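Long-range contacts in fructose-bisphosphate aldolase (Thermus caldophilus, PDB 2FJK), which belongs to the class II fructose-bisphosphate aldolases, enzymes built on the TIM-barrel fold: residues E106-N111 against R159-R164; V172-S177 against H191-R196. All coordinates share one frame; numbering follows the deposited sequence.

Overall arrangement
Both contacts lie in the same TIM-barrel chain and follow one another in sequence, contact 1 closing before contact 2 opens. Their centres are 18 Å apart, and their nearest atoms stay about 7 Å from each other without touching. Contact 1 joins the start of helix 108-124 to the end of helix 155-164, on the outer layer 22 Å from the centre of the chain. It packs over strand 128-133, whose neighbour in a parallel sheet, 171-172, leads into contact 2. Contact 2 sits deeper, joining that strand's exit to the next helix, 191-200. From segment 172-177 the chain continues to His178 and Gly179, which line the 1,3-dihydroxyacetonephosphate pocket.

Contact 1 of 2, residues E106-N111 against R159-R164; sequences EDFETN and RIFMER
The first turn of helix 108-124 faces the last turns of helix 155-164, their backbones nearest at Phe108 and Phe161, where the CA atoms stand 8.0 Å apart. Phe108 bridges that gap with the far end of its ring: CZ lies 3.7 Å from CA of Phe161, and CE1 comes equally near Phe161 CB. Its chi1 of -164° sets CG opposite the backbone N and carries the ring across to the other helix. The two phenyl rings form an oblique pair, their planes inclined at 57°, while CG2 of Ile160 reaches the Phe108 ring at its edge. A long, flat side chain suits this place because it spans the space between two helices that do not touch through their backbones.

Deeper in, the Phe161 ring turns an edge to Asn111, whose OD1 is 3.1 Å from CZ. This amide is buried, and its ND2 donates to Glu132 O on strand 128-133; the same strand also touches both rings, through Leu133. Asn111 thus offers a flat polar group that can pair with the strand and still pack against an aromatic neighbour.

Outermost is a salt bridge. Glu109 bends at chi2 and brings its carboxylate to Arg164, where OE2 accepts from NH1 at 2.7 Å, approached on the syn side. OE1 takes weak bonds from both NH1 and NH2, each 3.3 Å long, and the two planar groups are only 25° apart. Asp107 caps the helix start, its OD1 accepting from Thr110 N. The contact therefore grades from the buried Asn111 and Phe161, through the partly exposed Phe108, to an exposed ion pair, uniting two outer helices of the barrel over strand 128-133; solvent probably weakens the pair's electrostatic gain.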
loop_
_atom_site.group_PDB
_atom_site.type_symbol
_atom_site.label_atom_id
_atom_site.label_comp_id
_atom_site.label_asym_id
_atom_site.label_seq_id
_atom_site.Cartn_x
_atom_site.Cartn_y
_atom_site.Cartn_z
ATOM N N GLU A 106 26.172 -23.821 -14.359
ATOM C CA GLU A 106 27.560 -23.356 -14.298
ATOM C C GLU A 106 28.410 -24.278 -13.432
ATOM O O GLU A 106 27.882 -25.056 -12.629
ATOM C CB GLU A 106 27.613 -21.938 -13.722
ATOM C CG GLU A 106 26.879 -20.905 -14.556
ATOM C CD GLU A 106 27.806 -20.161 -15.481
ATOM O OE1 GLU A 106 28.838 -20.735 -15.875
ATOM O OE2 GLU A 106 27.500 -19.003 -15.820
ATOM N N ASP A 107 29.729 -24.195 -13.589
ATOM C CA ASP A 107 30.613 -25.030 -12.784
ATOM C C ASP A 107 30.401 -24.657 -11.322
ATOM O O ASP A 107 29.851 -23.592 -11.016
ATOM C CB ASP A 107 32.081 -24.835 -13.187
ATOM C CG ASP A 107 32.441 -23.382 -13.394
ATOM O OD1 ASP A 107 32.020 -22.560 -12.564
ATOM O OD2 ASP A 107 33.152 -23.063 -14.379
ATOM N N PHE A 108 30.836 -25.534 -10.425
ATOM C CA PHE A 108 30.669 -25.319 -8.993
ATOM C C PHE A 108 31.127 -23.964 -8.457
ATOM O O PHE A 108 30.394 -23.310 -7.721
ATOM C CB PHE A 108 31.384 -26.421 -8.209
ATOM C CG PHE A 108 30.953 -26.515 -6.771
ATOM C CD1 PHE A 108 29.701 -27.025 -6.442
ATOM C CD2 PHE A 108 31.798 -26.099 -5.748
ATOM C CE1 PHE A 108 29.298 -27.126 -5.117
ATOM C CE2 PHE A 108 31.405 -26.194 -4.415
ATOM C CZ PHE A 108 30.153 -26.709 -4.098
ATOM N N GLU A 109 32.337 -23.547 -8.806
ATOM C CA GLU A 109 32.856 -22.273 -8.312
ATOM C C GLU A 109 32.039 -21.070 -8.760
ATOM O O GLU A 109 31.824 -20.139 -7.983
ATOM C CB GLU A 109 34.321 -22.082 -8.729
ATOM C CG GLU A 109 35.318 -22.989 -8.002
ATOM C CD GLU A 109 35.271 -22.824 -6.494
ATOM O OE1 GLU A 109 35.339 -21.670 -6.020
ATOM O OE2 GLU A 109 35.170 -23.847 -5.785
ATOM N N THR A 110 31.588 -21.076 -10.010
ATOM C CA THR A 110 30.786 -19.964 -10.513
ATOM C C THR A 110 29.403 -19.960 -9.861
ATOM O O THR A 110 28.841 -18.902 -9.596
ATOM C CB THR A 110 30.629 -20.037 -12.043
ATOM O OG1 THR A 110 31.931 -20.037 -12.646
ATOM C CG2 THR A 110 29.841 -18.827 -12.570
ATOM N N ASN A 111 28.864 -21.149 -9.601
ATOM C CA ASN A 111 27.553 -21.283 -8.976
ATOM C C ASN A 111 27.676 -20.676 -7.589
ATOM O O ASN A 111 26.919 -19.774 -7.225
ATOM C CB ASN A 111 27.164 -22.759 -8.857
ATOM C CG ASN A 111 25.703 -22.954 -8.485
ATOM O OD1 ASN A 111 25.057 -22.053 -7.952
ATOM N ND2 ASN A 111 25.179 -24.149 -8.754
ATOM N N ARG A 159 26.427 -30.158 0.866
ATOM C CA ARG A 159 26.831 -29.565 2.138
ATOM C C ARG A 159 27.802 -28.417 1.911
ATOM O O ARG A 159 27.647 -27.332 2.476
ATOM C CB ARG A 159 27.504 -30.605 3.034
ATOM C CG ARG A 159 28.014 -30.026 4.349
ATOM C CD ARG A 159 28.996 -30.960 5.032
ATOM N NE ARG A 159 28.419 -32.271 5.311
ATOM C CZ ARG A 159 29.041 -33.231 5.989
ATOM N NH1 ARG A 159 30.265 -33.029 6.463
ATOM N NH2 ARG A 159 28.439 -34.395 6.195
ATOM N N ILE A 160 28.808 -28.674 1.084
ATOM C CA ILE A 160 29.827 -27.681 0.776
ATOM C C ILE A 160 29.246 -26.452 0.085
ATOM O O ILE A 160 29.610 -25.323 0.409
ATOM C CB ILE A 160 30.932 -28.280 -0.114
ATOM C CG1 ILE A 160 31.609 -29.445 0.616
ATOM C CG2 ILE A 160 31.957 -27.208 -0.449
ATOM C CD1 ILE A 160 32.615 -30.199 -0.219
ATOM N N PHE A 161 28.351 -26.678 -0.873
ATOM C CA PHE A 161 27.716 -25.583 -1.600
ATOM C C PHE A 161 26.962 -24.718 -0.594
ATOM O O PHE A 161 27.111 -23.501 -0.576
ATOM C CB PHE A 161 26.743 -26.144 -2.645
ATOM C CG PHE A 161 26.054 -25.092 -3.469
ATOM C CD1 PHE A 161 26.780 -24.267 -4.319
ATOM C CD2 PHE A 161 24.670 -24.948 -3.418
ATOM C CE1 PHE A 161 26.144 -23.315 -5.107
ATOM C CE2 PHE A 161 24.015 -23.997 -4.205
ATOM C CZ PHE A 161 24.755 -23.179 -5.052
HETATM N N MSE A 162 26.160 -25.368 0.244
HETATM C CA MSE A 162 25.373 -24.685 1.263
HETATM C C MSE A 162 26.221 -23.941 2.299
HETATM O O MSE A 162 25.814 -22.897 2.803
HETATM C CB MSE A 162 24.455 -25.689 1.963
HETATM C CG MSE A 162 23.285 -26.133 1.101
HETATM SE SE MSE A 162 22.195 -24.620 0.564
HETATM C CE MSE A 162 20.907 -24.682 2.011
ATOM N N GLU A 163 27.397 -24.468 2.622
ATOM C CA GLU A 163 28.256 -23.800 3.589
ATOM C C GLU A 163 28.994 -22.601 2.981
ATOM O O GLU A 163 29.066 -21.539 3.599
ATOM C CB GLU A 163 29.248 -24.800 4.195
ATOM C CG GLU A 163 28.599 -25.757 5.194
ATOM C CD GLU A 163 29.536 -26.856 5.685
ATOM O OE1 GLU A 163 29.151 -27.588 6.623
ATOM O OE2 GLU A 163 30.649 -26.995 5.131
ATOM N N ARG A 164 29.525 -22.759 1.770
ATOM C CA ARG A 164 30.255 -21.670 1.117
ATOM C C ARG A 164 29.320 -20.516 0.753
ATOM O O ARG A 164 29.741 -19.360 0.691
ATOM C CB ARG A 164 30.980 -22.182 -0.128
ATOM C CG ARG A 164 31.727 -23.487 0.082
ATOM C CD ARG A 164 32.922 -23.594 -0.850
ATOM N NE ARG A 164 33.317 -22.296 -1.388
ATOM C CZ ARG A 164 33.940 -22.127 -2.549
ATOM N NH1 ARG A 164 34.242 -23.177 -3.297
ATOM N NH2 ARG A 164 34.260 -20.907 -2.956
#

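Contact 2 of 2, residues V172-S177 against H191-R196; sequences VAIGTS and HPRLAR
Leu194 carries CG opposite its backbone N (chi1 179°), and Ile174 answers with chi1 60°, which tucks CG1 between its own N and carbonyl carbon; together these turns aim CD1 of Ile174 at the branched end of the leucine. CD1 touches Leu194 CD2 at 3.6 Å and also reaches CB at 4.0 Å, so the isoleucine's tip lies against the side of the leucine as well as its end. The other leucine methyl, CD1, is met by CG2 of Val172 at 3.9 Å, the two side chains crossing at about a right angle. The forked leucine can thus meet two beta-branched residues of the strand exit, CD2 facing mainly Ile174 and CD1 reaching Val172 as well.

Arg193, the residue before Leu194 on the helix, works differently. Its chain is extended from CG to NE, and the aliphatic CD passes 4.1 Å from Ala173 O and near Ile174 CG2. Beyond it NE makes a weak hydrogen bond to Thr153 O, while the Ala173 backbone is also tied to Thr153. Arginine fits here because its carbon chain can pack beside the segment while its polar end reaches a neighbouring loop.

The CA atoms of Ile174 and Leu194 are 6.7 Å apart, yet no hydrogen bond links the two segments. Around them, Leu205 touches both Val172 and Leu194, as does Ile247, extending the apolar cluster to strands 205-207 and 247-252. After Ile174 the chain turns through Gly175 (phi 123°), where a side chain would press on the carbonyl O of Ile174, which by itself calls for glycine, and runs on to Ser177, just before the ligand-lining His178 and Gly179. Between the segments themselves the contact is apolar and buried, while a backbone hydrogen bond between Ile174 and Asp190, just before the helix, adds a polar tie.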
loop_
_atom_site.group_PDB
_atom_site.type_symbol
_atom_site.label_atom_id
_atom_site.label_comp_id
_atom_site.label_asym_id
_atom_site.label_seq_id
_atom_site.Cartn_x
_atom_site.Cartn_y
_atom_site.Cartn_z
ATOM N N VAL A 172 17.046 -29.567 -4.844
ATOM C CA VAL A 172 17.854 -30.706 -5.266
ATOM C C VAL A 172 17.388 -31.379 -6.549
ATOM O O VAL A 172 16.209 -31.339 -6.901
ATOM C CB VAL A 172 17.932 -31.772 -4.149
ATOM C CG1 VAL A 172 18.467 -31.132 -2.872
ATOM C CG2 VAL A 172 16.559 -32.390 -3.911
ATOM N N ALA A 173 18.336 -32.002 -7.239
ATOM C CA ALA A 173 18.066 -32.711 -8.492
ATOM C C ALA A 173 18.063 -34.215 -8.232
ATOM O O ALA A 173 19.120 -34.820 -8.039
ATOM C CB ALA A 173 19.133 -32.365 -9.528
ATOM N N ILE A 174 16.885 -34.823 -8.236
ATOM C CA ILE A 174 16.800 -36.252 -7.969
ATOM C C ILE A 174 15.894 -37.016 -8.915
ATOM O O ILE A 174 15.383 -38.081 -8.558
ATOM C CB ILE A 174 16.317 -36.510 -6.543
ATOM C CG1 ILE A 174 14.926 -35.890 -6.341
ATOM C CG2 ILE A 174 17.322 -35.940 -5.562
ATOM C CD1 ILE A 174 14.352 -36.106 -4.953
ATOM N N GLY A 175 15.687 -36.473 -10.108
ATOM C CA GLY A 175 14.848 -37.152 -11.070
ATOM C C GLY A 175 13.647 -36.396 -11.598
ATOM O O GLY A 175 12.974 -36.905 -12.494
ATOM N N THR A 176 13.362 -35.210 -11.054
ATOM C CA THR A 176 12.223 -34.404 -11.519
ATOM C C THR A 176 12.651 -33.426 -12.615
ATOM O O THR A 176 13.845 -33.164 -12.795
ATOM C CB THR A 176 11.603 -33.562 -10.381
ATOM O OG1 THR A 176 12.554 -32.588 -9.947
ATOM C CG2 THR A 176 11.220 -34.438 -9.202
ATOM N N SER A 177 11.670 -32.892 -13.344
ATOM C CA SER A 177 11.925 -31.936 -14.414
ATOM C C SER A 177 10.614 -31.227 -14.758
ATOM O O SER A 177 9.534 -31.790 -14.553
ATOM C CB SER A 177 12.499 -32.651 -15.646
ATOM O OG SER A 177 11.513 -33.411 -16.332
ATOM N N HIS A 191 15.422 -41.651 -4.527
ATOM C CA HIS A 191 15.139 -41.463 -3.108
ATOM C C HIS A 191 16.351 -41.650 -2.201
ATOM O O HIS A 191 16.529 -40.898 -1.241
ATOM C CB HIS A 191 14.004 -42.390 -2.677
ATOM C CG HIS A 191 12.664 -41.985 -3.213
ATOM N ND1 HIS A 191 12.098 -40.756 -2.944
ATOM C CD2 HIS A 191 11.774 -42.648 -3.989
ATOM C CE1 HIS A 191 10.914 -40.681 -3.528
ATOM N NE2 HIS A 191 10.693 -41.816 -4.168
ATOM N N PRO A 192 17.203 -42.649 -2.488
ATOM C CA PRO A 192 18.383 -42.859 -1.644
ATOM C C PRO A 192 19.267 -41.626 -1.694
ATOM O O PRO A 192 19.821 -41.202 -0.683
ATOM C CB PRO A 192 19.054 -44.073 -2.284
ATOM C CG PRO A 192 17.894 -44.826 -2.847
ATOM C CD PRO A 192 17.082 -43.727 -3.483
ATOM N N ARG A 193 19.394 -41.064 -2.892
ATOM C CA ARG A 193 20.197 -39.871 -3.106
ATOM C C ARG A 193 19.643 -38.726 -2.259
ATOM O O ARG A 193 20.391 -37.992 -1.617
ATOM C CB ARG A 193 20.156 -39.482 -4.582
ATOM C CG ARG A 193 21.150 -38.423 -4.961
ATOM C CD ARG A 193 21.065 -38.084 -6.432
ATOM N NE ARG A 193 22.363 -37.619 -6.901
ATOM C CZ ARG A 193 23.353 -38.422 -7.269
ATOM N NH1 ARG A 193 23.187 -39.737 -7.242
ATOM N NH2 ARG A 193 24.519 -37.909 -7.628
ATOM N N LEU A 194 18.322 -38.575 -2.265
ATOM C CA LEU A 194 17.680 -37.524 -1.484
ATOM C C LEU A 194 18.009 -37.756 -0.007
ATOM O O LEU A 194 18.353 -36.825 0.726
ATOM C CB LEU A 194 16.164 -37.563 -1.706
ATOM C CG LEU A 194 15.295 -36.550 -0.949
ATOM C CD1 LEU A 194 15.802 -35.122 -1.186
ATOM C CD2 LEU A 194 13.858 -36.690 -1.419
ATOM N N ALA A 195 17.924 -39.014 0.414
ATOM C CA ALA A 195 18.207 -39.380 1.796
ATOM C C ALA A 195 19.621 -38.990 2.221
ATOM O O ALA A 195 19.813 -38.464 3.315
ATOM C CB ALA A 195 17.984 -40.887 1.996
ATOM N N ARG A 196 20.607 -39.241 1.362
ATOM C CA ARG A 196 22.000 -38.900 1.676
ATOM C C ARG A 196 22.197 -37.394 1.796
ATOM O O ARG A 196 22.859 -36.909 2.711
ATOM C CB ARG A 196 22.950 -39.413 0.590
ATOM C CG ARG A 196 23.076 -40.921 0.481
ATOM C CD ARG A 196 24.144 -41.264 -0.552
ATOM N NE ARG A 196 24.321 -42.700 -0.744
ATOM C CZ ARG A 196 25.194 -43.233 -1.595
ATOM N NH1 ARG A 196 25.969 -42.449 -2.333
ATOM N NH2 ARG A 196 25.299 -44.552 -1.702
#